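Hydrolase, isochorismatase family (Pseudomonas putida KT2440, PDB 4H17) probably hydrolyses a small-molecule substrate, as a member of the isochorismatase family with a Rossmann-like fold. Local coordinates at residues S136-V141 with A181-N186; N107-T112 with K145-R150; A50-L55 with P90-L95. All coordinates share one frame; numbering follows the deposited sequence. Where two conformers were deposited one is given.

Interaction 1: S136-V141 with A181-N186; sequences SVSTTV and AVMADN. With SO4 (sulfate ion), chain C.
Where Met183 meets Ser138 and Val141 no flat group takes part; the flat ends of the second segment, the Asp185 carboxylate and the Asn186 amide, turn instead to Arg161, His134 and Ser135 of the second subunit. Met183, present as selenomethionine, reaches both Ser138 and Val141. Its chain bends at chi2 and again at chi3 (107°), which swings the methyl group back over Ser138, where CE lies 3.2 Å from Ser138 OG. This is a tight van der Waals approach; the hydroxyl has its polar partners in Glu179 and Arg142. Beside it, Met183 SE rests 3.7 Å from Val141 CG1, the methyl that stands anti to the backbone N (chi1 167°). A long, flexible, polarisable side chain suits the 7.4 Å between the CA atoms of Ser138 and Met183, which a short one would not bridge, while Val141 offers a compact surface that also meets Cys151.

The two helices, 133-146 and 172-186, pack next to each other against strand 150-159 of the parallel sheet in this Rossmann-like fold, with Met183 and Val137 both touching Leu153. Helix 133-146 links neighbouring strands 125-131 and 150-159 in a beta-alpha-beta crossover.

Near the start of this helix Ser136 holds a sulfate, probably from the crystallisation liquor: Ser136 N gives a nearly straight bond (165°) to sulfate O2 at 2.9 Å, and Ser136 OG gives one to O1 at 2.6 Å. Tyr35, His71, Ser135 and Met132 N bond the same anion, which probably marks the active-site pocket, with Lys103 and, weakly, Asp30 also bonding Ser136 OG.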
loop_
_atom_site.group_PDB
_atom_site.type_symbol
_atom_site.label_atom_id
_atom_site.label_comp_id
_atom_site.label_asym_id
_atom_site.label_seq_id
_atom_site.Cartn_x
_atom_site.Cartn_y
_atom_site.Cartn_z
ATOM N N SER A 136 6.104 4.947 2.974
ATOM C CA SER A 136 6.902 5.105 1.735
ATOM C C SER A 136 7.391 3.770 1.121
ATOM O O SER A 136 7.441 3.629 -0.093
ATOM C CB SER A 136 8.125 6.045 1.890
ATOM O OG SER A 136 7.731 7.407 1.954
ATOM N N VAL A 137 7.689 2.785 1.958
ATOM C CA VAL A 137 8.235 1.521 1.459
ATOM C C VAL A 137 7.114 0.746 0.741
ATOM O O VAL A 137 7.229 0.443 -0.443
ATOM C CB VAL A 137 8.856 0.685 2.588
ATOM C CG1 VAL A 137 9.292 -0.656 2.075
ATOM C CG2 VAL A 137 10.072 1.382 3.202
ATOM N N SER A 138 6.026 0.509 1.484
ATOM C CA SER A 138 4.855 -0.171 0.928
ATOM C C SER A 138 4.383 0.501 -0.352
ATOM O O SER A 138 4.152 -0.183 -1.393
ATOM C CB SER A 138 3.719 -0.212 1.959
ATOM O OG SER A 138 2.625 -0.905 1.381
ATOM N N THR A 139 4.293 1.828 -0.339
ATOM C CA THR A 139 3.776 2.549 -1.502
ATOM C C THR A 139 4.716 2.406 -2.694
ATOM O O THR A 139 4.270 2.129 -3.813
ATOM C CB THR A 139 3.547 4.002 -1.198
ATOM O OG1 THR A 139 2.718 4.119 -0.058
ATOM C CG2 THR A 139 2.927 4.704 -2.392
ATOM N N THR A 140 6.025 2.543 -2.449
ATOM C CA THR A 140 7.002 2.476 -3.532
ATOM C C THR A 140 7.088 1.066 -4.145
ATOM O O THR A 140 7.123 0.937 -5.346
ATOM C CB THR A 140 8.364 3.033 -3.057
ATOM O OG1 THR A 140 8.182 4.420 -2.715
ATOM C CG2 THR A 140 9.385 2.876 -4.147
ATOM N N VAL A 141 7.000 0.055 -3.294
ATOM C CA VAL A 141 7.055 -1.328 -3.743
ATOM C C VAL A 141 5.821 -1.585 -4.578
ATOM O O VAL A 141 5.887 -2.214 -5.625
ATOM C CB VAL A 141 7.146 -2.279 -2.544
ATOM C CG1 VAL A 141 6.900 -3.738 -2.927
ATOM C CG2 VAL A 141 8.532 -2.157 -1.907
ATOM N N ALA A 181 3.510 -9.508 5.716
ATOM C CA ALA A 181 2.597 -10.539 5.212
ATOM C C ALA A 181 1.860 -10.053 3.948
ATOM O O ALA A 181 1.700 -10.808 2.971
ATOM C CB ALA A 181 1.616 -10.982 6.298
ATOM N N VAL A 182 1.405 -8.805 4.000
ATOM C CA VAL A 182 0.699 -8.132 2.884
ATOM C C VAL A 182 1.605 -8.025 1.643
ATOM O O VAL A 182 1.218 -8.383 0.531
ATOM C CB VAL A 182 0.184 -6.746 3.351
ATOM C CG1 VAL A 182 -0.126 -5.804 2.192
ATOM C CG2 VAL A 182 -1.002 -6.918 4.293
HETATM N N MSE A 183 2.835 -7.556 1.851
HETATM C CA MSE A 183 3.840 -7.516 0.786
HETATM C C MSE A 183 4.096 -8.888 0.191
HETATM O O MSE A 183 4.078 -9.039 -1.016
HETATM C CB MSE A 183 5.145 -6.924 1.357
HETATM C CG MSE A 183 4.968 -5.443 1.745
HETATM SE SE MSE A 183 4.929 -4.301 0.196
HETATM C CE MSE A 183 3.055 -3.871 0.207
ATOM N N ALA A 184 4.318 -9.901 1.038
ATOM C CA ALA A 184 4.615 -11.251 0.579
ATOM C C ALA A 184 3.440 -11.862 -0.193
ATOM O O ALA A 184 3.631 -12.752 -1.030
ATOM C CB ALA A 184 4.981 -12.139 1.754
ATOM N N ASP A 185 2.236 -11.425 0.092
ATOM C CA ASP A 185 1.061 -11.982 -0.588
ATOM C C ASP A 185 1.062 -11.649 -2.084
ATOM O O ASP A 185 0.655 -12.488 -2.896
ATOM C CB ASP A 185 -0.214 -11.445 0.081
ATOM C CG ASP A 185 -1.480 -12.068 -0.461
ATOM O OD1 ASP A 185 -1.453 -13.292 -0.688
ATOM O OD2 ASP A 185 -2.499 -11.314 -0.537
ATOM N N ASN A 186 1.436 -10.425 -2.445
ATOM C CA ASN A 186 1.162 -9.928 -3.791
ATOM C C ASN A 186 2.061 -8.770 -4.313
ATOM O O ASN A 186 1.780 -8.215 -5.386
ATOM C CB ASN A 186 -0.293 -9.451 -3.818
ATOM C CG ASN A 186 -0.919 -9.503 -5.198
ATOM O OD1 ASN A 186 -0.570 -10.337 -6.020
ATOM N ND2 ASN A 186 -1.879 -8.622 -5.427
HETATM S S SO4 C . 7.230 7.781 5.414
HETATM O O1 SO4 C . 7.975 8.399 4.297
HETATM O O2 SO4 C . 7.155 6.350 5.263
HETATM O O3 SO4 C . 5.845 8.307 5.362
HETATM O O4 SO4 C . 7.751 8.185 6.733
#

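Interaction 2: N107-T112 with K145-R150; sequences NAFKNT and KDYGYR. With SO4 (sulfate ion), chain D.
The Phe109 and Tyr147 rings meet at a slant, planes at 48° and centroids 5.2 Å apart. Phe109 CG stands anti to the carbonyl carbon (chi1 -67°), which turns the ring to Tyr147. Tyr147 CE2 comes over one face of Phe109, 3.9 Å from Phe109 CD2, and its neighbour Tyr147 CD2 stands over the same face, toward the rim. At the edge of the Phe109 ring, in its plane, lies Asn107 OD1, which accepts from Phe109 N at 2.9 Å in an Asx turn, the donor above the carbonyl plane. The amide's other end, Asn107 ND2, bonds sulfate O2 at 2.9 Å, nearly straight at 165°, and also Asp146 OD2 of the second subunit. Tyr147 OH bonds sulfate O4 at 3.0 Å, O4 lying at the ring edge, near its plane. A tyrosine thus supplies an apolar flank and a polar end; Arg143 of this chain and Arg143 of the second subunit both bond the sulfate. Gly148, with positive phi, is the C-prime residue of the Schellman motif closing helix 133-146. Phe109 wedges its loop against helices 114-121 and 133-146, touching Leu114 and Ala144; separately, Tyr147 stacks on His115 of helix 114-121.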
loop_
_atom_site.group_PDB
_atom_site.type_symbol
_atom_site.label_atom_id
_atom_site.label_comp_id
_atom_site.label_asym_id
_atom_site.label_seq_id
_atom_site.Cartn_x
_atom_site.Cartn_y
_atom_site.Cartn_z
ATOM N N ASN A 107 5.065 7.474 -2.593
ATOM C CA ASN A 107 5.495 6.892 -3.842
ATOM C C ASN A 107 6.770 7.590 -4.347
ATOM O O ASN A 107 6.725 8.702 -4.857
ATOM C CB ASN A 107 4.372 7.051 -4.870
ATOM C CG ASN A 107 4.782 6.656 -6.268
ATOM O OD1 ASN A 107 5.860 6.043 -6.472
ATOM N ND2 ASN A 107 3.984 7.032 -7.232
ATOM N N ALA A 108 7.901 6.873 -4.265
ATOM C CA ALA A 108 9.179 7.456 -4.642
ATOM C C ALA A 108 9.377 7.681 -6.143
ATOM O O ALA A 108 10.354 8.328 -6.539
ATOM C CB ALA A 108 10.357 6.659 -4.080
ATOM N N PHE A 109 8.463 7.154 -6.973
ATOM C CA PHE A 109 8.470 7.464 -8.425
ATOM C C PHE A 109 7.931 8.841 -8.780
ATOM O O PHE A 109 8.303 9.409 -9.819
ATOM C CB PHE A 109 7.683 6.403 -9.184
ATOM C CG PHE A 109 8.327 5.033 -9.158
ATOM C CD1 PHE A 109 8.010 4.141 -8.145
ATOM C CD2 PHE A 109 9.223 4.634 -10.142
ATOM C CE1 PHE A 109 8.552 2.896 -8.117
ATOM C CE2 PHE A 109 9.825 3.386 -10.080
ATOM C CZ PHE A 109 9.455 2.511 -9.087
ATOM N N LYS A 110 6.994 9.354 -7.974
ATOM C CA LYS A 110 6.228 10.539 -8.357
ATOM C C LYS A 110 7.101 11.776 -8.409
ATOM O O LYS A 110 7.642 12.214 -7.393
ATOM C CB LYS A 110 5.040 10.735 -7.412
ATOM C CG LYS A 110 4.197 11.987 -7.637
ATOM C CD LYS A 110 3.527 12.069 -9.006
ATOM C CE LYS A 110 2.340 13.043 -9.004
ATOM N NZ LYS A 110 1.546 13.000 -10.277
ATOM N N ASN A 111 7.238 12.315 -9.619
ATOM C CA ASN A 111 8.076 13.495 -9.893
ATOM C C ASN A 111 9.561 13.380 -9.519
ATOM O O ASN A 111 10.207 14.385 -9.217
ATOM C CB ASN A 111 7.467 14.753 -9.251
ATOM C CG ASN A 111 6.046 15.030 -9.714
ATOM O OD1 ASN A 111 5.689 14.836 -10.886
ATOM N ND2 ASN A 111 5.221 15.523 -8.796
ATOM N N THR A 112 10.125 12.170 -9.623
ATOM C CA THR A 112 11.561 11.960 -9.301
ATOM C C THR A 112 12.418 11.385 -10.454
ATOM O O THR A 112 13.637 11.295 -10.353
ATOM C CB THR A 112 11.733 10.990 -8.129
ATOM O OG1 THR A 112 11.243 9.702 -8.547
ATOM C CG2 THR A 112 11.024 11.480 -6.872
ATOM N N LYS A 145 5.607 -2.576 -8.800
ATOM C CA LYS A 145 4.847 -3.660 -9.445
ATOM C C LYS A 145 4.200 -3.165 -10.740
ATOM O O LYS A 145 4.233 -3.859 -11.749
ATOM C CB LYS A 145 3.778 -4.248 -8.519
ATOM C CG LYS A 145 3.017 -5.464 -9.079
ATOM C CD LYS A 145 1.862 -5.856 -8.150
ATOM C CE LYS A 145 1.149 -7.139 -8.547
ATOM N NZ LYS A 145 1.871 -8.374 -8.135
ATOM N N ASP A 146 3.589 -1.968 -10.725
ATOM C CA ASP A 146 2.973 -1.391 -11.928
ATOM C C ASP A 146 3.907 -1.244 -13.112
ATOM O O ASP A 146 3.492 -1.317 -14.282
ATOM C CB ASP A 146 2.368 -0.025 -11.618
ATOM C CG ASP A 146 1.097 -0.115 -10.750
ATOM O OD1 ASP A 146 0.440 -1.182 -10.702
ATOM O OD2 ASP A 146 0.731 0.896 -10.119
ATOM N N TYR A 147 5.188 -1.005 -12.817
ATOM C CA TYR A 147 6.206 -0.846 -13.875
ATOM C C TYR A 147 6.925 -2.153 -14.200
ATOM O O TYR A 147 7.858 -2.192 -14.992
ATOM C CB TYR A 147 7.188 0.207 -13.430
ATOM C CG TYR A 147 6.662 1.595 -13.467
ATOM C CD1 TYR A 147 6.207 2.139 -14.682
ATOM C CD2 TYR A 147 6.682 2.408 -12.354
ATOM C CE1 TYR A 147 5.758 3.421 -14.773
ATOM C CE2 TYR A 147 6.237 3.722 -12.430
ATOM C CZ TYR A 147 5.794 4.239 -13.652
ATOM O OH TYR A 147 5.309 5.531 -13.784
ATOM N N GLY A 148 6.461 -3.227 -13.601
ATOM C CA GLY A 148 6.956 -4.554 -13.952
ATOM C C GLY A 148 8.229 -4.966 -13.245
ATOM O O GLY A 148 8.813 -5.984 -13.592
ATOM N N TYR A 149 8.648 -4.243 -12.210
ATOM C CA TYR A 149 9.757 -4.680 -11.416
ATOM C C TYR A 149 9.446 -5.810 -10.464
ATOM O O TYR A 149 8.306 -5.987 -10.025
ATOM C CB TYR A 149 10.353 -3.512 -10.608
ATOM C CG TYR A 149 10.892 -2.463 -11.552
ATOM C CD1 TYR A 149 12.122 -2.599 -12.148
ATOM C CD2 TYR A 149 10.148 -1.327 -11.838
ATOM C CE1 TYR A 149 12.621 -1.659 -13.048
ATOM C CE2 TYR A 149 10.630 -0.379 -12.720
ATOM C CZ TYR A 149 11.844 -0.542 -13.334
ATOM O OH TYR A 149 12.294 0.428 -14.214
ATOM N N ARG A 150 10.475 -6.601 -10.183
ATOM C CA ARG A 150 10.416 -7.666 -9.215
ATOM C C ARG A 150 11.103 -7.160 -7.967
ATOM O O ARG A 150 12.305 -6.904 -7.988
ATOM C CB ARG A 150 11.175 -8.870 -9.724
ATOM C CG ARG A 150 10.490 -9.625 -10.841
ATOM C CD ARG A 150 11.262 -10.918 -11.138
ATOM N NE ARG A 150 12.601 -10.686 -11.688
ATOM C CZ ARG A 150 12.871 -10.493 -12.982
ATOM N NH1 ARG A 150 11.901 -10.517 -13.891
ATOM N NH2 ARG A 150 14.125 -10.299 -13.374
HETATM S S SO4 D . 4.362 7.972 -11.024
HETATM O O1 SO4 D . 3.570 9.027 -10.372
HETATM O O2 SO4 D . 4.466 6.886 -10.061
HETATM O O3 SO4 D . 5.700 8.512 -11.319
HETATM O O4 SO4 D . 3.653 7.507 -12.265
#

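Interaction 3: A50-L55 with P90-L95; sequences ANIARL and PGLEPL
Leu92 meets helix 45-61 with both branches of its isobutyl group. Leu92 CD2 lies 3.7 Å from Ile52 CG2 and equally close to the main chain, 3.7 Å from Ala53 N, with Ala53 CB slightly farther at 4.0 Å from that same CD2. The other branch, Leu92 CD1, stays on Ile52, 3.8 Å from its CG2. The leucine and isoleucine side chains cross at about a right angle, so a forked end straddles one methyl. Ile52 can offer that methyl because CG2 stands anti to the backbone N, while CG1 lies beside the N (chi1 -66°). Ala53, with only a methyl, lets the loop come close: the CA atoms of Ala53 and Leu92 are 6.3 Å apart.

Around this first shell, Val49 and Leu56 of the same helix also touch Leu92, and Ala31 meets it from a loop. Ile52 packs in turn on Cys129, Phe131 and Ala157, so the loop closes over the edge of the seam between helix 45-61 and the parallel sheet of the Rossmann-like fold. The loop has its own brace: Gly91, whose positive phi suits glycine, gives its N-H to Glu93 OE2 at 3.2 Å, met from above the carboxylate plane, and makes a weak bond to OE1. Farther out, Arg60 holds Glu93 O.

With the two methyls of Leu92 gone, as in an alanine here, Ile52 CG2 would probably lose its cover and a gap is likely to open between loop and helix. No hydrogen bond joins the two segments, so their adhesion rests on shape fit and on shielding aliphatic carbon from water.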
loop_
_atom_site.group_PDB
_atom_site.type_symbol
_atom_site.label_atom_id
_atom_site.label_comp_id
_atom_site.label_asym_id
_atom_site.label_seq_id
_atom_site.Cartn_x
_atom_site.Cartn_y
_atom_site.Cartn_z
ATOM N N ALA A 50 21.720 -1.290 11.261
ATOM C CA ALA A 50 22.873 -2.170 11.102
ATOM C C ALA A 50 22.702 -3.031 9.839
ATOM O O ALA A 50 23.669 -3.280 9.115
ATOM C CB ALA A 50 23.049 -3.037 12.343
ATOM N N ASN A 51 21.470 -3.462 9.549
ATOM C CA ASN A 51 21.224 -4.272 8.342
ATOM C C ASN A 51 21.303 -3.485 7.038
ATOM O O ASN A 51 21.841 -3.985 6.065
ATOM C CB ASN A 51 19.951 -5.092 8.456
ATOM C CG ASN A 51 20.127 -6.314 9.327
ATOM O OD1 ASN A 51 21.184 -6.965 9.323
ATOM N ND2 ASN A 51 19.089 -6.671 10.065
ATOM N N ILE A 52 20.861 -2.224 7.050
ATOM C CA ILE A 52 21.033 -1.376 5.873
ATOM C C ILE A 52 22.554 -1.221 5.614
ATOM O O ILE A 52 23.039 -1.297 4.490
ATOM C CB ILE A 52 20.285 -0.023 6.014
ATOM C CG1 ILE A 52 18.785 -0.262 6.057
ATOM C CG2 ILE A 52 20.667 0.858 4.841
ATOM C CD1 ILE A 52 17.946 0.944 6.374
ATOM N N ALA A 53 23.333 -1.047 6.684
ATOM C CA ALA A 53 24.740 -0.878 6.542
ATOM C C ALA A 53 25.366 -2.133 5.942
ATOM O O ALA A 53 26.215 -2.046 5.099
ATOM C CB ALA A 53 25.391 -0.513 7.867
ATOM N N ARG A 54 24.872 -3.308 6.364
ATOM C CA ARG A 54 25.346 -4.574 5.793
ATOM C C ARG A 54 25.018 -4.667 4.310
ATOM O O ARG A 54 25.867 -5.111 3.524
ATOM C CB ARG A 54 24.784 -5.783 6.534
ATOM C CG ARG A 54 25.271 -5.869 7.957
ATOM C CD ARG A 54 24.706 -7.063 8.708
ATOM N NE ARG A 54 25.270 -7.083 10.060
ATOM C CZ ARG A 54 24.609 -6.854 11.198
ATOM N NH1 ARG A 54 23.301 -6.610 11.220
ATOM N NH2 ARG A 54 25.250 -6.911 12.355
ATOM N N LEU A 55 23.811 -4.256 3.921
ATOM C CA LEU A 55 23.425 -4.314 2.524
ATOM C C LEU A 55 24.269 -3.351 1.730
ATOM O O LEU A 55 24.747 -3.697 0.651
ATOM C CB LEU A 55 21.951 -3.958 2.338
ATOM C CG LEU A 55 20.917 -4.968 2.873
ATOM C CD1 LEU A 55 19.546 -4.324 2.932
ATOM C CD2 LEU A 55 20.920 -6.243 2.032
ATOM N N PRO A 90 23.725 8.306 10.511
ATOM C CA PRO A 90 25.158 8.014 10.469
ATOM C C PRO A 90 25.490 6.595 10.011
ATOM O O PRO A 90 24.866 5.602 10.488
ATOM C CB PRO A 90 25.602 8.267 11.910
ATOM C CG PRO A 90 24.594 9.262 12.413
ATOM C CD PRO A 90 23.299 8.837 11.810
ATOM N N GLY A 91 26.400 6.530 9.044
ATOM C CA GLY A 91 26.834 5.300 8.436
ATOM C C GLY A 91 26.090 4.938 7.163
ATOM O O GLY A 91 26.533 4.045 6.428
ATOM N N LEU A 92 24.967 5.614 6.909
ATOM C CA LEU A 92 24.143 5.304 5.768
ATOM C C LEU A 92 24.224 6.399 4.707
ATOM O O LEU A 92 23.343 6.501 3.832
ATOM C CB LEU A 92 22.693 5.027 6.203
ATOM C CG LEU A 92 22.487 3.931 7.252
ATOM C CD1 LEU A 92 21.008 3.642 7.446
ATOM C CD2 LEU A 92 23.242 2.664 6.870
ATOM N N GLU A 93 25.263 7.231 4.801
ATOM C CA GLU A 93 25.506 8.272 3.818
ATOM C C GLU A 93 25.874 7.688 2.433
ATOM O O GLU A 93 26.595 6.688 2.348
ATOM C CB GLU A 93 26.627 9.221 4.256
ATOM C CG GLU A 93 26.468 9.791 5.665
ATOM C CD GLU A 93 27.022 8.927 6.784
ATOM O OE1 GLU A 93 27.457 7.779 6.549
ATOM O OE2 GLU A 93 27.016 9.429 7.933
ATOM N N PRO A 94 25.455 8.365 1.347
ATOM C CA PRO A 94 25.909 7.992 -0.002
ATOM C C PRO A 94 27.384 8.243 -0.226
ATOM O O PRO A 94 27.991 9.133 0.435
ATOM C CB PRO A 94 25.139 8.901 -0.921
ATOM C CG PRO A 94 23.985 9.406 -0.149
ATOM C CD PRO A 94 24.405 9.395 1.301
ATOM N N LEU A 95 27.956 7.441 -1.110
ATOM C CA LEU A 95 29.284 7.672 -1.664
ATOM C C LEU A 95 29.242 8.109 -3.145
ATOM O O LEU A 95 28.230 7.958 -3.856
ATOM C CB LEU A 95 30.103 6.409 -1.558
ATOM C CG LEU A 95 30.370 5.887 -0.158
ATOM C CD1 LEU A 95 31.078 4.536 -0.257
ATOM C CD2 LEU A 95 31.157 6.897 0.678
#

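Interactions 1 and 2 share helix 133-146 and lie next to each other, their centres 12 Å apart. They touch directly: Thr140 OG1 is 2.9 Å from Ala108 N, and Asn186 O is 2.8 Å from Lys145 NZ, both probable hydrogen bonds. Each segment pair also meets the second subunit. Their sulfates occupy different places: one near the start of the shared helix, in what is probably the active-site pocket with Asp30 and Lys103 close by, the other near its end beside the subunit interface. Interaction 3 lies across the chain's centre, its own centre about 22 Å from interaction 1 and 23 Å from interaction 2, and touches neither.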